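Local coordinates for protein 2,3-dimethylmalate lyase (Aspergillus niger, PDB 3FA4) that is a lyase of the phosphoenolpyruvate phosphomutase family, built on a TIM-barrel type of fold and carrying a bound magnesium ion, at residues Lys129-Tyr137 with Ala159-His167; Gly191-Ile202 with Thr220-Met231. One frame throughout, in Å; residues are numbered along the deposited sequence.

Contact 1. Residues Lys129-Tyr137 with Ala159-His167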
loop_
_atom_site.group_PDB
_atom_site.type_symbol
_atom_site.label_atom_id
_atom_site.label_comp_id
_atom_site.label_asym_id
_atom_site.label_seq_id
_atom_site.Cartn_x
_atom_site.Cartn_y
_atom_site.Cartn_z
ATOM N N LYS B 129 -4.715 12.920 -26.951
ATOM C CA LYS B 129 -5.419 11.638 -26.691
ATOM C C LYS B 129 -5.166 10.622 -27.764
ATOM O O LYS B 129 -5.631 10.796 -28.894
ATOM C CB LYS B 129 -6.920 11.842 -26.534
ATOM C CG LYS B 129 -7.229 12.694 -25.305
ATOM C CD LYS B 129 -8.519 12.309 -24.652
ATOM C CE LYS B 129 -9.718 12.517 -25.609
ATOM N NZ LYS B 129 -11.031 12.438 -24.838
ATOM N N ILE B 130 -4.392 9.581 -27.412
ATOM C CA ILE B 130 -3.970 8.499 -28.336
ATOM C C ILE B 130 -4.788 7.210 -28.158
ATOM O O ILE B 130 -4.925 6.684 -27.047
ATOM C CB ILE B 130 -2.507 8.161 -28.127
ATOM C CG1 ILE B 130 -1.666 9.449 -28.113
ATOM C CG2 ILE B 130 -2.016 7.154 -29.214
ATOM C CD1 ILE B 130 -1.235 9.965 -29.542
ATOM N N LEU B 131 -5.294 6.666 -29.255
ATOM C CA LEU B 131 -6.286 5.581 -29.131
ATOM C C LEU B 131 -5.776 4.241 -29.562
ATOM O O LEU B 131 -4.897 4.155 -30.381
ATOM C CB LEU B 131 -7.519 5.914 -29.942
ATOM C CG LEU B 131 -8.483 6.978 -29.456
ATOM C CD1 LEU B 131 -9.687 6.683 -30.241
ATOM C CD2 LEU B 131 -8.831 6.799 -28.045
ATOM N N VAL B 132 -6.347 3.189 -28.996
ATOM C CA VAL B 132 -6.018 1.794 -29.380
ATOM C C VAL B 132 -7.109 1.247 -30.335
ATOM O O VAL B 132 -8.317 1.650 -30.234
ATOM C CB VAL B 132 -5.844 0.961 -28.052
ATOM C CG1 VAL B 132 -7.050 0.136 -27.712
ATOM C CG2 VAL B 132 -4.597 0.116 -28.095
ATOM N N ASP B 133 -6.722 0.378 -31.272
ATOM C CA ASP B 133 -7.675 -0.168 -32.262
ATOM C C ASP B 133 -8.898 -0.768 -31.554
ATOM O O ASP B 133 -8.819 -1.052 -30.373
ATOM C CB ASP B 133 -7.001 -1.233 -33.077
ATOM C CG ASP B 133 -6.488 -2.328 -32.212
ATOM O OD1 ASP B 133 -5.485 -2.115 -31.462
ATOM O OD2 ASP B 133 -7.137 -3.381 -32.231
ATOM N N THR B 134 -10.020 -0.934 -32.271
ATOM C CA THR B 134 -11.277 -1.335 -31.661
ATOM C C THR B 134 -11.187 -2.715 -31.113
ATOM O O THR B 134 -11.775 -2.981 -30.074
ATOM C CB THR B 134 -12.486 -1.237 -32.641
ATOM O OG1 THR B 134 -12.645 0.122 -33.099
ATOM C CG2 THR B 134 -13.771 -1.616 -31.952
ATOM N N ASP B 135 -10.473 -3.601 -31.816
ATOM C CA ASP B 135 -10.249 -5.010 -31.395
ATOM C C ASP B 135 -9.656 -5.124 -30.016
ATOM O O ASP B 135 -10.208 -5.784 -29.126
ATOM C CB ASP B 135 -9.324 -5.722 -32.374
ATOM C CG ASP B 135 -10.085 -6.470 -33.482
ATOM O OD1 ASP B 135 -11.316 -6.233 -33.683
ATOM O OD2 ASP B 135 -9.456 -7.324 -34.151
ATOM N N THR B 136 -8.522 -4.459 -29.828
ATOM C CA THR B 136 -7.887 -4.345 -28.536
ATOM C C THR B 136 -8.755 -3.729 -27.459
ATOM O O THR B 136 -8.649 -4.155 -26.314
ATOM C CB THR B 136 -6.540 -3.579 -28.636
ATOM O OG1 THR B 136 -5.647 -4.265 -29.553
ATOM C CG2 THR B 136 -5.890 -3.537 -27.249
ATOM N N TYR B 137 -9.574 -2.733 -27.794
ATOM C CA TYR B 137 -10.557 -2.138 -26.868
ATOM C C TYR B 137 -11.629 -3.124 -26.388
ATOM O O TYR B 137 -11.980 -3.172 -25.212
ATOM C CB TYR B 137 -11.233 -0.952 -27.558
ATOM C CG TYR B 137 -12.408 -0.308 -26.817
ATOM C CD1 TYR B 137 -12.285 0.129 -25.503
ATOM C CD2 TYR B 137 -13.598 -0.069 -27.467
ATOM C CE1 TYR B 137 -13.352 0.691 -24.816
ATOM C CE2 TYR B 137 -14.675 0.535 -26.810
ATOM C CZ TYR B 137 -14.553 0.899 -25.488
ATOM O OH TYR B 137 -15.572 1.563 -24.901
ATOM N N ALA B 159 -18.598 1.259 -20.619
ATOM C CA ALA B 159 -17.706 1.339 -21.773
ATOM C C ALA B 159 -17.571 2.808 -22.202
ATOM O O ALA B 159 -18.505 3.431 -22.641
ATOM C CB ALA B 159 -18.223 0.443 -22.939
ATOM N N ARG B 160 -16.398 3.379 -22.005
ATOM C CA ARG B 160 -16.106 4.724 -22.406
ATOM C C ARG B 160 -15.288 4.744 -23.703
ATOM O O ARG B 160 -14.418 3.887 -23.932
ATOM C CB ARG B 160 -15.321 5.388 -21.273
ATOM C CG ARG B 160 -14.837 6.736 -21.614
ATOM C CD ARG B 160 -14.187 7.329 -20.458
ATOM N NE ARG B 160 -13.135 8.226 -20.887
ATOM C CZ ARG B 160 -12.719 9.281 -20.200
ATOM N NH1 ARG B 160 -13.241 9.563 -19.025
ATOM N NH2 ARG B 160 -11.750 10.028 -20.690
ATOM N N THR B 161 -15.581 5.733 -24.533
ATOM C CA THR B 161 -14.822 5.992 -25.714
ATOM C C THR B 161 -14.373 7.423 -25.807
ATOM O O THR B 161 -15.149 8.387 -25.607
ATOM C CB THR B 161 -15.460 5.497 -27.010
ATOM O OG1 THR B 161 -14.552 5.712 -28.087
ATOM C CG2 THR B 161 -16.901 6.119 -27.306
ATOM N N ASP B 162 -13.050 7.538 -26.013
ATOM C CA ASP B 162 -12.421 8.837 -26.120
ATOM C C ASP B 162 -12.169 9.183 -27.562
ATOM O O ASP B 162 -11.355 10.075 -27.832
ATOM C CB ASP B 162 -11.137 8.885 -25.298
ATOM C CG ASP B 162 -11.420 8.862 -23.815
ATOM O OD1 ASP B 162 -11.686 9.915 -23.208
ATOM O OD2 ASP B 162 -11.436 7.780 -23.259
ATOM N N SER B 163 -12.864 8.493 -28.481
ATOM C CA SER B 163 -12.587 8.640 -29.947
ATOM C C SER B 163 -13.246 9.794 -30.663
ATOM O O SER B 163 -12.891 10.035 -31.790
ATOM C CB SER B 163 -12.900 7.369 -30.707
ATOM O OG SER B 163 -14.271 7.098 -30.628
ATOM N N LEU B 164 -14.169 10.520 -30.024
ATOM C CA LEU B 164 -14.916 11.601 -30.730
ATOM C C LEU B 164 -14.061 12.643 -31.479
ATOM O O LEU B 164 -14.106 12.769 -32.691
ATOM C CB LEU B 164 -15.909 12.298 -29.774
ATOM C CG LEU B 164 -16.932 13.291 -30.299
ATOM C CD1 LEU B 164 -17.856 12.670 -31.329
ATOM C CD2 LEU B 164 -17.768 13.826 -29.156
ATOM N N GLN B 165 -13.338 13.463 -30.750
ATOM C CA GLN B 165 -12.439 14.451 -31.394
ATOM C C GLN B 165 -11.473 13.850 -32.434
ATOM O O GLN B 165 -11.231 14.475 -33.476
ATOM C CB GLN B 165 -11.625 15.170 -30.317
ATOM C CG GLN B 165 -10.908 14.197 -29.356
ATOM C CD GLN B 165 -9.628 14.834 -28.908
ATOM O OE1 GLN B 165 -9.633 16.048 -28.597
ATOM N NE2 GLN B 165 -8.503 14.087 -28.953
ATOM N N THR B 166 -10.989 12.631 -32.160
ATOM C CA THR B 166 -9.959 11.922 -32.912
ATOM C C THR B 166 -10.590 11.438 -34.234
ATOM O O THR B 166 -10.166 11.865 -35.333
ATOM C CB THR B 166 -9.432 10.639 -32.071
ATOM O OG1 THR B 166 -9.593 10.818 -30.618
ATOM C CG2 THR B 166 -8.018 10.344 -32.372
ATOM N N HIS B 167 -11.597 10.556 -34.131
ATOM C CA HIS B 167 -12.144 9.826 -35.282
ATOM C C HIS B 167 -13.631 10.184 -35.598
ATOM O O HIS B 167 -14.200 9.679 -36.580
ATOM C CB HIS B 167 -12.030 8.276 -35.186
ATOM C CG HIS B 167 -10.770 7.734 -34.579
ATOM N ND1 HIS B 167 -9.518 7.967 -35.096
ATOM C CD2 HIS B 167 -10.581 6.895 -33.529
ATOM C CE1 HIS B 167 -8.603 7.344 -34.367
ATOM N NE2 HIS B 167 -9.224 6.670 -33.420
#

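Contact 2. Residues Gly191-Ile202 with Thr220-Met231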
loop_
_atom_site.group_PDB
_atom_site.type_symbol
_atom_site.label_atom_id
_atom_site.label_comp_id
_atom_site.label_asym_id
_atom_site.label_seq_id
_atom_site.Cartn_x
_atom_site.Cartn_y
_atom_site.Cartn_z
ATOM N N GLY B 191 -17.064 13.774 -23.995
ATOM C CA GLY B 191 -17.002 15.058 -24.683
ATOM C C GLY B 191 -18.008 15.332 -25.773
ATOM O O GLY B 191 -17.676 15.955 -26.781
ATOM N N ILE B 192 -19.248 14.868 -25.556
ATOM C CA ILE B 192 -20.326 15.220 -26.456
ATOM C C ILE B 192 -20.268 16.730 -26.703
ATOM O O ILE B 192 -20.163 17.488 -25.754
ATOM C CB ILE B 192 -21.664 14.778 -25.867
ATOM C CG1 ILE B 192 -21.744 13.255 -25.895
ATOM C CG2 ILE B 192 -22.845 15.449 -26.640
ATOM C CD1 ILE B 192 -22.425 12.731 -24.712
ATOM N N THR B 193 -20.301 17.167 -27.969
ATOM C CA THR B 193 -20.127 18.596 -28.316
ATOM C C THR B 193 -21.347 19.533 -28.430
ATOM O O THR B 193 -21.176 20.746 -28.548
ATOM C CB THR B 193 -19.290 18.758 -29.572
ATOM O OG1 THR B 193 -19.985 18.215 -30.686
ATOM C CG2 THR B 193 -17.957 18.030 -29.402
ATOM N N SER B 194 -22.554 18.993 -28.449
ATOM C CA SER B 194 -23.778 19.790 -28.455
ATOM C C SER B 194 -24.922 19.003 -27.801
ATOM O O SER B 194 -24.818 17.796 -27.594
ATOM C CB SER B 194 -24.226 20.075 -29.881
ATOM O OG SER B 194 -24.689 18.873 -30.444
ATOM N N ARG B 195 -26.036 19.693 -27.504
ATOM C CA ARG B 195 -27.266 19.037 -27.069
ATOM C C ARG B 195 -27.831 18.189 -28.185
ATOM O O ARG B 195 -28.512 17.205 -27.955
ATOM C CB ARG B 195 -28.294 20.075 -26.655
ATOM C CG ARG B 195 -27.957 20.822 -25.393
ATOM C CD ARG B 195 -29.121 21.785 -25.001
ATOM N NE ARG B 195 -28.432 22.866 -24.330
ATOM C CZ ARG B 195 -28.370 23.050 -23.022
ATOM N NH1 ARG B 195 -29.088 22.331 -22.184
ATOM N NH2 ARG B 195 -27.637 24.036 -22.556
ATOM N N GLU B 196 -27.518 18.575 -29.410
ATOM C CA GLU B 196 -27.990 17.857 -30.569
ATOM C C GLU B 196 -27.300 16.508 -30.685
ATOM O O GLU B 196 -27.956 15.507 -30.929
ATOM C CB GLU B 196 -27.819 18.707 -31.831
ATOM C CG GLU B 196 -28.372 18.044 -33.096
ATOM C CD GLU B 196 -28.168 18.908 -34.323
ATOM O OE1 GLU B 196 -26.995 19.337 -34.596
ATOM O OE2 GLU B 196 -29.173 19.167 -35.007
ATOM N N MET B 197 -25.993 16.472 -30.479
ATOM C CA MET B 197 -25.252 15.200 -30.455
ATOM C C MET B 197 -25.633 14.308 -29.288
ATOM O O MET B 197 -25.543 13.074 -29.387
ATOM C CB MET B 197 -23.750 15.434 -30.459
ATOM C CG MET B 197 -22.933 14.189 -30.484
ATOM S SD MET B 197 -21.187 14.493 -30.344
ATOM C CE MET B 197 -20.881 14.923 -32.048
ATOM N N ALA B 198 -26.085 14.913 -28.179
ATOM C CA ALA B 198 -26.527 14.153 -27.014
ATOM C C ALA B 198 -27.880 13.495 -27.222
ATOM O O ALA B 198 -28.096 12.372 -26.770
ATOM C CB ALA B 198 -26.531 15.046 -25.784
ATOM N N ARG B 199 -28.797 14.182 -27.893
ATOM C CA ARG B 199 -30.025 13.560 -28.317
ATOM C C ARG B 199 -29.805 12.436 -29.368
ATOM O O ARG B 199 -30.317 11.359 -29.193
ATOM C CB ARG B 199 -31.012 14.612 -28.794
ATOM C CG ARG B 199 -31.389 15.632 -27.715
ATOM C CD ARG B 199 -32.569 16.579 -28.181
ATOM N NE ARG B 199 -32.609 17.665 -27.225
ATOM C CZ ARG B 199 -32.119 18.888 -27.430
ATOM N NH1 ARG B 199 -31.632 19.247 -28.638
ATOM N NH2 ARG B 199 -32.130 19.761 -26.422
ATOM N N GLN B 200 -28.978 12.671 -30.404
ATOM C CA GLN B 200 -28.630 11.634 -31.385
ATOM C C GLN B 200 -28.064 10.352 -30.740
ATOM O O GLN B 200 -28.478 9.226 -31.133
ATOM C CB GLN B 200 -27.670 12.167 -32.469
ATOM C CG GLN B 200 -27.597 11.290 -33.718
ATOM C CD GLN B 200 -28.947 11.220 -34.406
ATOM O OE1 GLN B 200 -29.521 10.149 -34.657
ATOM N NE2 GLN B 200 -29.498 12.394 -34.661
ATOM N N VAL B 201 -27.151 10.472 -29.780
ATOM C CA VAL B 201 -26.455 9.270 -29.282
ATOM C C VAL B 201 -27.378 8.431 -28.428
ATOM O O VAL B 201 -27.259 7.210 -28.434
ATOM C CB VAL B 201 -25.067 9.539 -28.603
ATOM C CG1 VAL B 201 -25.241 10.237 -27.302
ATOM C CG2 VAL B 201 -24.237 8.236 -28.430
ATOM N N ILE B 202 -28.322 9.090 -27.726
ATOM C CA ILE B 202 -29.398 8.403 -27.027
ATOM C C ILE B 202 -30.228 7.588 -28.031
ATOM O O ILE B 202 -30.520 6.410 -27.794
ATOM C CB ILE B 202 -30.261 9.385 -26.173
ATOM C CG1 ILE B 202 -29.460 9.792 -24.950
ATOM C CG2 ILE B 202 -31.610 8.752 -25.713
ATOM C CD1 ILE B 202 -29.791 11.152 -24.471
ATOM N N THR B 220 -18.748 20.142 -23.808
ATOM C CA THR B 220 -20.191 19.942 -23.577
ATOM C C THR B 220 -20.967 21.185 -23.049
ATOM O O THR B 220 -20.573 21.798 -22.046
ATOM C CB THR B 220 -20.360 18.733 -22.616
ATOM O OG1 THR B 220 -19.471 17.699 -23.046
ATOM C CG2 THR B 220 -21.817 18.196 -22.556
ATOM N N PRO B 221 -22.111 21.529 -23.687
ATOM C CA PRO B 221 -22.931 22.601 -23.162
ATOM C C PRO B 221 -23.380 22.236 -21.727
ATOM O O PRO B 221 -23.160 21.128 -21.349
ATOM C CB PRO B 221 -24.098 22.629 -24.157
ATOM C CG PRO B 221 -24.153 21.264 -24.740
ATOM C CD PRO B 221 -22.721 20.967 -24.911
ATOM N N SER B 222 -23.929 23.154 -20.937
ATOM C CA SER B 222 -24.217 22.891 -19.517
ATOM C C SER B 222 -25.580 22.299 -19.411
ATOM O O SER B 222 -26.556 22.955 -19.691
ATOM C CB SER B 222 -24.090 24.166 -18.675
ATOM O OG SER B 222 -22.702 24.494 -18.443
ATOM N N ILE B 223 -25.658 21.038 -19.037
ATOM C CA ILE B 223 -26.891 20.264 -19.107
ATOM C C ILE B 223 -27.132 19.849 -17.682
ATOM O O ILE B 223 -26.323 19.169 -17.122
ATOM C CB ILE B 223 -26.761 19.010 -20.097
ATOM C CG1 ILE B 223 -26.762 19.409 -21.579
ATOM C CG2 ILE B 223 -27.899 18.012 -19.932
ATOM C CD1 ILE B 223 -25.885 18.449 -22.456
ATOM N N SER B 224 -28.242 20.293 -17.085
ATOM C CA SER B 224 -28.595 19.877 -15.743
ATOM C C SER B 224 -29.041 18.424 -15.707
ATOM O O SER B 224 -29.328 17.794 -16.746
ATOM C CB SER B 224 -29.682 20.776 -15.187
ATOM O OG SER B 224 -30.931 20.432 -15.742
ATOM N N ALA B 225 -29.142 17.897 -14.491
ATOM C CA ALA B 225 -29.554 16.527 -14.250
ATOM C C ALA B 225 -31.026 16.289 -14.634
ATOM O O ALA B 225 -31.371 15.194 -15.086
ATOM C CB ALA B 225 -29.317 16.166 -12.783
ATOM N N ALA B 226 -31.898 17.294 -14.476
ATOM C CA ALA B 226 -33.296 17.122 -14.937
ATOM C C ALA B 226 -33.375 17.050 -16.452
ATOM O O ALA B 226 -34.099 16.236 -16.954
ATOM C CB ALA B 226 -34.202 18.207 -14.416
ATOM N N GLU B 227 -32.627 17.900 -17.152
ATOM C CA GLU B 227 -32.498 17.879 -18.616
ATOM C C GLU B 227 -31.800 16.639 -19.194
ATOM O O GLU B 227 -32.337 16.051 -20.104
ATOM C CB GLU B 227 -31.832 19.145 -19.108
ATOM C CG GLU B 227 -31.873 19.341 -20.640
ATOM C CD GLU B 227 -31.086 20.570 -21.097
ATOM O OE1 GLU B 227 -30.558 21.292 -20.242
ATOM O OE2 GLU B 227 -31.003 20.848 -22.307
ATOM N N ALA B 228 -30.612 16.241 -18.705
ATOM C CA ALA B 228 -30.103 14.910 -19.027
ATOM C C ALA B 228 -31.159 13.788 -18.867
ATOM O O ALA B 228 -31.311 12.973 -19.736
ATOM C CB ALA B 228 -28.864 14.594 -18.216
ATOM N N LYS B 229 -31.906 13.756 -17.769
ATOM C CA LYS B 229 -32.844 12.689 -17.524
ATOM C C LYS B 229 -33.915 12.590 -18.606
ATOM O O LYS B 229 -34.251 11.485 -19.058
ATOM C CB LYS B 229 -33.546 12.927 -16.200
ATOM C CG LYS B 229 -34.486 11.776 -15.822
ATOM C CD LYS B 229 -35.512 12.322 -14.874
ATOM C CE LYS B 229 -36.550 11.242 -14.618
ATOM N NZ LYS B 229 -36.268 10.573 -13.300
ATOM N N GLU B 230 -34.435 13.761 -18.989
ATOM C CA GLU B 230 -35.404 13.992 -20.056
ATOM C C GLU B 230 -34.877 13.822 -21.456
ATOM O O GLU B 230 -35.620 13.376 -22.318
ATOM C CB GLU B 230 -35.991 15.359 -19.877
ATOM C CG GLU B 230 -36.853 15.402 -18.618
ATOM C CD GLU B 230 -37.218 16.806 -18.182
ATOM O OE1 GLU B 230 -36.848 17.837 -18.816
ATOM O OE2 GLU B 230 -37.962 16.871 -17.190
ATOM N N MET B 231 -33.588 14.099 -21.694
ATOM C CA MET B 231 -33.023 13.692 -22.976
ATOM C C MET B 231 -33.022 12.159 -23.039
ATOM O O MET B 231 -32.997 11.602 -24.102
ATOM C CB MET B 231 -31.580 14.183 -23.197
ATOM C CG MET B 231 -31.419 15.608 -23.314
ATOM S SD MET B 231 -29.700 16.029 -23.398
ATOM C CE MET B 231 -29.796 17.743 -24.057
#

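Contact 1. Residues Lys129-Tyr137 with Ala159-His167
Leu131 wedges its CD1 branch against Ser163 and His167 in a TIM-barrel-like fold: the loop Lys129-Asp133 leads into helix 134-151, the loop Asp162-Ser163 follows strand 156-161, and helix 164-167 carries His167. Here packing is tight, with CD1 of Leu131 only 3.3 Å from CB of Ser163 and 3.2 Å from NE2 of His167, whose ring it meets obliquely. CD2, the other branch, lies 4.1 Å from CB of Asp162. At the buried end, Tyr137 reaches the strand with CG anti to its own backbone N (chi1 173°); its hydroxyl gives a weak hydrogen bond to Arg160 O (OH-O 2.8 Å) and rests 3.5 Å from CB of Ala159. At the end of the strand, Thr161 OG1 accepts from Ser163 N in an ST turn and is also bonded to Asp116.

The side formed by Lys129, Gln165 and Thr166 is looser and solvent-exposed. CB of Lys129 merely passes Gln165 NE2 at 3.7 Å. From there, bends at chi2 and chi3 (-62°) lead the lysine chain to the buried carboxylate of Asp162, whose side chain it crosses at about a right angle. Lys129, Arg160 and Asp162 form a salt-bridge network. Arg160 grips the carboxylate side-on through NE and NH2, which should fix its rotation. OD1 accepts from Arg160 NH2 on its syn lone pair and, in a salt bridge, from Lys129 NZ, 3.1 Å away, on the anti one.

Contact 2. Residues Gly191-Ile202 with Thr220-Met231
The Arg195 guanidinium has Ile223 CG1 over one face and the carboxylate of Glu227 at its edge, the two planes nearly coplanar. Arg195 and Glu227 form a salt bridge through NH1 and OE2, but the model sets these groups too close for the exact separation to be trusted. NH2 of Arg195 reaches obliquely to Ser222 O, 3.2 Å away, in a weak hydrogen bond. The neighbouring Arg199 guanidinium has the backbone O of Arg195 over one face, offset toward the rim, while its NH2 lies near Glu227 without reaching salt-bridge distance.

The two arginines stand on helix 195-204, which packs beside helix 225-231 on the outside of the barrel, in the connections after strands 186-189 and 211-213. Their segment axes approach to 10.7 Å at 41°. Met231 is the knob, set in a hole of Arg195, Ala198, Arg199 and Ile202. Its CG is anti to the carbonyl carbon (chi1 -66°) and the chain runs on extended, so that SD comes 4.1 Å from CB of Ala198 and CE 3.8 Å from CB of Arg195. Ile202 closes the far end, its CD1 3.3 Å from Met231 O. Phe233 touches both Ala198 and Ile202.

At the other end, Pro221 lays its ring beside the start of helix 195-204, where Ser194 OG caps Met197 N; CG of the proline is 3.7 Å from Arg195 N. Ser222 and Ser224 also pack on Ile262 and Asp260 of the second subunit. Thr220 OG1 donates to Ile192 O, 2.8 Å away, in the carbonyl plane, with a C=O...donor angle of 145°.

Overall arrangement
From the N terminus, the chain passes through the first four barrel strands and an unmodelled stretch, 122-128, before contact 1. Contact 1 closes over helix 134-151 and strand 156-161, tying the loop before that helix to the turn after the strand. After helix 169-181 and strand 186-189, contact 2 opens; its loop encloses strand 211-213 and joins two successive outer helices. The contacts follow in series, neither nested nor crossed, with centres about 21 Å apart. They touch through Leu164, whose CD2 lies 3.2 Å from Gly191 O and 3.7 Å from Met197 SD. Contact 1 lies nearer the magnesium ion, contact 2 reaches the second subunit.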